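Local coordinates for oligopeptide-binding protein oppA (Lactococcus lactis, PDB 3DRF), which binds oligopeptides in a large cavity as the receptor of the OppABCDF ABC transporter, essential for uptake of peptides longer than three residues and for growth in milk, at residues 297-302 and 542-547. Numbering follows the deposited sequence.
Sequences QQAMYI and MLNYTP
Met542 sets its terminal methyl over the centre of the Tyr301 ring: Met542 CE stands 3.5 Å from the ring centroid and only 6° off the ring normal, a CH-pi contact centred on the face. The bend at chi3 (59°) turns CE in over the ring, while SD, over the same ring but farther off the normal, adds a Met-aromatic contact. The hydroxyl of Tyr301 is hydrogen-bonded to Ser472 OG and to the backbone of the bound peptide, so the methionine backs a side chain of the peptide site. In the main chain, Met542 O accepts a hydrogen bond from Ala299 N at 3.1 Å, whereas Met542 N donates to a water that lies near the carbonyl oxygens of Ala299 and Tyr301, linking the two segments where their direct pairing stops.

Leu543 faces Gln298 as a non-hydrogen-bonded antiparallel pair, CA to CA 4.6 Å. Its CD2 packs beside Gln298 CA at 3.9 Å, and Leu543 CA makes a CA-H...O contact with Gln297 O.

Asn544 then forms the hydrogen-bonded pair with Gln297: Asn544 N gives to Gln297 O at 3.0 Å and Gln297 N to Asn544 O at 3.2 Å. Their side chains repeat the link on one face of the sheet: Asn544 ND2 donates to Gln297 OE1 at 3.1 Å, nearly straight at 172° and on a carbonyl lone pair, although the amide planes are turned well apart. Gln297 NE2 is held by Leu557 O, fixing the flip of that amide. Ala299 CB fits against the Asn544 amide, 3.5 Å from ND2.

Beyond Asn544, Thr546 continues the ladder through Leu295. The arrangement is an antiparallel ladder that ends at the break in strand 292-307 around Ala299 and Met300, beyond which that strand pairs with 468-474, in a mixed sheet bordering the peptide cavity of this Venus fly-trap binding protein.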
ATOM      1  N   GLN A 297       9.845  -6.790  13.033  1.00  9.07           N
ATOM      2  CA  GLN A 297      10.343  -6.984  11.686  1.00  9.24           C
ATOM      3  C   GLN A 297      10.671  -5.620  11.060  1.00  9.30           C
ATOM      4  O   GLN A 297      10.163  -4.608  11.449  1.00 10.22           O
ATOM      5  CB  GLN A 297       9.307  -7.741  10.808  1.00  9.79           C
ATOM      6  CG  GLN A 297       8.024  -6.875  10.519  1.00 10.60           C
ATOM      7  CD  GLN A 297       6.865  -7.535   9.728  1.00 12.69           C
ATOM      8  OE1 GLN A 297       5.926  -6.892   9.511  1.00 14.12           O
ATOM      9  NE2 GLN A 297       6.950  -8.798   9.420  1.00 12.55           N
ATOM     10  N   GLN A 298      11.546  -5.645  10.072  1.00  9.87           N
ATOM     11  CA  GLN A 298      11.675  -4.492   9.153  1.00 10.89           C
ATOM     12  C   GLN A 298      10.385  -4.312   8.398  1.00 10.87           C
ATOM     13  O   GLN A 298       9.892  -5.221   7.834  1.00 12.18           O
ATOM     14  CB  GLN A 298      12.777  -4.713   8.135  1.00 11.92           C
ATOM     15  CG  GLN A 298      14.161  -4.874   8.713  1.00 13.90           C
ATOM     16  CD  GLN A 298      15.215  -4.918   7.605  1.00 15.40           C
ATOM     17  OE1 GLN A 298      15.263  -5.830   6.874  1.00 16.84           O
ATOM     18  NE2 GLN A 298      15.962  -3.861   7.477  1.00 16.74           N
ATOM     19  N   ALA A 299       9.807  -3.139   8.492  1.00 11.11           N
ATOM     20  CA  ALA A 299       8.515  -2.871   7.838  1.00 11.85           C
ATOM     21  C   ALA A 299       8.765  -2.679   6.308  1.00 12.28           C
ATOM     22  O   ALA A 299       9.657  -2.006   5.887  1.00 13.16           O
ATOM     23  CB  ALA A 299       7.817  -1.693   8.446  1.00 12.05           C
ATOM     24  N   MET A 300       7.923  -3.288   5.537  1.00 13.18           N
ATOM     25  CA  MET A 300       7.992  -3.027   4.110  1.00 12.98           C
ATOM     26  C   MET A 300       7.081  -1.798   3.913  1.00 11.71           C
ATOM     27  O   MET A 300       5.904  -1.926   3.713  1.00 12.46           O
ATOM     28  CB  MET A 300       7.483  -4.228   3.351  1.00 15.21           C
ATOM     29  CG  MET A 300       8.200  -4.370   2.029  1.00 16.74           C
ATOM     30  SD  MET A 300       8.352  -6.133   1.687  1.00 20.31           S
ATOM     31  CE  MET A 300       6.688  -6.445   1.863  1.00 13.87           C
ATOM     32  N   TYR A 301       7.672  -0.630   4.189  1.00 10.34           N
ATOM     33  CA  TYR A 301       6.898   0.615   4.475  1.00  9.16           C
ATOM     34  C   TYR A 301       7.655   1.854   4.056  1.00  8.69           C
ATOM     35  O   TYR A 301       8.845   1.930   4.179  1.00  9.16           O
ATOM     36  CB  TYR A 301       6.641   0.682   6.005  1.00  9.52           C
ATOM     37  CG  TYR A 301       5.953   1.947   6.564  1.00  9.65           C
ATOM     38  CD1 TYR A 301       4.605   1.986   6.763  1.00 11.11           C
ATOM     39  CD2 TYR A 301       6.693   3.071   6.901  1.00 10.56           C
ATOM     40  CE1 TYR A 301       4.009   3.125   7.343  1.00 11.15           C
ATOM     41  CE2 TYR A 301       6.120   4.174   7.434  1.00 11.44           C
ATOM     42  CZ  TYR A 301       4.783   4.188   7.647  1.00 11.47           C
ATOM     43  OH  TYR A 301       4.187   5.281   8.205  1.00 15.24           O
ATOM     44  N   ILE A 302       6.871   2.848   3.640  1.00  8.07           N
ATOM     45  CA  ILE A 302       7.373   4.212   3.475  1.00  8.83           C
ATOM     46  C   ILE A 302       6.244   5.144   3.808  1.00  8.28           C
ATOM     47  O   ILE A 302       5.084   4.936   3.449  1.00  9.20           O
ATOM     48  CB  ILE A 302       7.892   4.480   2.003  1.00  9.58           C
ATOM     49  CG1 ILE A 302       8.534   5.866   1.807  1.00 12.20           C
ATOM     50  CG2 ILE A 302       6.789   4.328   0.915  1.00 10.46           C
ATOM     51  CD1 ILE A 302       9.769   6.038   2.588  1.00 13.93           C
ATOM     52  N   MET A 542      10.525   2.432   8.893  1.00  9.36           N
ATOM     53  CA  MET A 542      10.056   1.918  10.177  1.00 11.08           C
ATOM     54  C   MET A 542      10.360   0.450  10.398  1.00 10.67           C
ATOM     55  O   MET A 542      10.584  -0.298   9.481  1.00 10.27           O
ATOM     56  CB  MET A 542       8.510   2.100  10.268  1.00 13.15           C
ATOM     57  CG  MET A 542       7.901   2.355  11.649  1.00 17.62           C
ATOM     58  SD  MET A 542       6.291   3.117  11.358  1.00 24.31           S
ATOM     59  CE  MET A 542       5.514   1.881  10.392  1.00 22.53           C
ATOM     60  N   LEU A 543      10.380   0.115  11.689  1.00 10.42           N
ATOM     61  CA  LEU A 543      10.248  -1.265  12.167  1.00  9.84           C
ATOM     62  C   LEU A 543       8.837  -1.447  12.704  1.00  9.87           C
ATOM     63  O   LEU A 543       8.339  -0.570  13.318  1.00 10.84           O
ATOM     64  CB  LEU A 543      11.223  -1.574  13.338  1.00 10.62           C
ATOM     65  CG  LEU A 543      12.698  -1.355  13.092  1.00 11.90           C
ATOM     66  CD1 LEU A 543      13.540  -1.645  14.403  1.00 14.00           C
ATOM     67  CD2 LEU A 543      13.088  -2.214  11.965  1.00 13.91           C
ATOM     68  N   ASN A 544       8.229  -2.584  12.404  1.00  9.69           N
ATOM     69  CA  ASN A 544       6.960  -3.001  12.990  1.00 10.12           C
ATOM     70  C   ASN A 544       7.202  -3.799  14.286  1.00  9.45           C
ATOM     71  O   ASN A 544       8.227  -4.417  14.436  1.00  9.24           O
ATOM     72  CB  ASN A 544       6.189  -3.915  12.005  1.00 10.89           C
ATOM     73  CG  ASN A 544       5.582  -3.150  10.830  1.00 13.32           C
ATOM     74  OD1 ASN A 544       5.331  -2.012  10.914  1.00 15.34           O
ATOM     75  ND2 ASN A 544       5.430  -3.825   9.742  1.00 14.08           N
ATOM     76  N   TYR A 545       6.195  -3.803  15.163  1.00  9.00           N
ATOM     77  CA  TYR A 545       6.176  -4.695  16.330  1.00  9.07           C
ATOM     78  C   TYR A 545       4.761  -5.190  16.533  1.00  8.94           C
ATOM     79  O   TYR A 545       3.834  -4.535  16.197  1.00  9.35           O
ATOM     80  CB  TYR A 545       6.695  -3.983  17.597  1.00  9.09           C
ATOM     81  CG  TYR A 545       5.741  -2.918  18.150  1.00  9.39           C
ATOM     82  CD1 TYR A 545       4.885  -3.207  19.200  1.00  9.70           C
ATOM     83  CD2 TYR A 545       5.741  -1.624  17.639  1.00  9.59           C
ATOM     84  CE1 TYR A 545       4.069  -2.280  19.729  1.00  8.81           C
ATOM     85  CE2 TYR A 545       4.877  -0.671  18.140  1.00  8.33           C
ATOM     86  CZ  TYR A 545       4.051  -1.010  19.201  1.00  8.54           C
ATOM     87  OH  TYR A 545       3.257  -0.067  19.740  1.00  9.30           O
ATOM     88  N   THR A 546       4.647  -6.368  17.134  1.00  8.52           N
ATOM     89  CA  THR A 546       3.355  -6.972  17.469  1.00  8.88           C
ATOM     90  C   THR A 546       3.491  -7.642  18.824  1.00  8.73           C
ATOM     91  O   THR A 546       4.265  -8.529  18.982  1.00  8.62           O
ATOM     92  CB  THR A 546       2.992  -8.047  16.433  1.00  9.76           C
ATOM     93  OG1 THR A 546       2.693  -7.378  15.199  1.00 11.79           O
ATOM     94  CG2 THR A 546       1.733  -8.882  16.857  1.00 10.41           C
ATOM     95  N   PRO A 547       2.723  -7.238  19.813  1.00  8.99           N
ATOM     96  CA  PRO A 547       2.671  -8.013  21.056  1.00  9.60           C
ATOM     97  C   PRO A 547       1.789  -9.286  20.920  1.00 10.04           C
ATOM     98  O   PRO A 547       0.785  -9.294  20.281  1.00  9.67           O
ATOM     99  CB  PRO A 547       2.033  -7.027  22.054  1.00 10.21           C
ATOM    100  CG  PRO A 547       1.120  -6.189  21.224  1.00 10.03           C
ATOM    101  CD  PRO A 547       1.810  -6.069  19.860  1.00  9.26           C
TER
HETATM  102  O   HOH W   1      10.327   1.027   6.375  1.00  9.54           O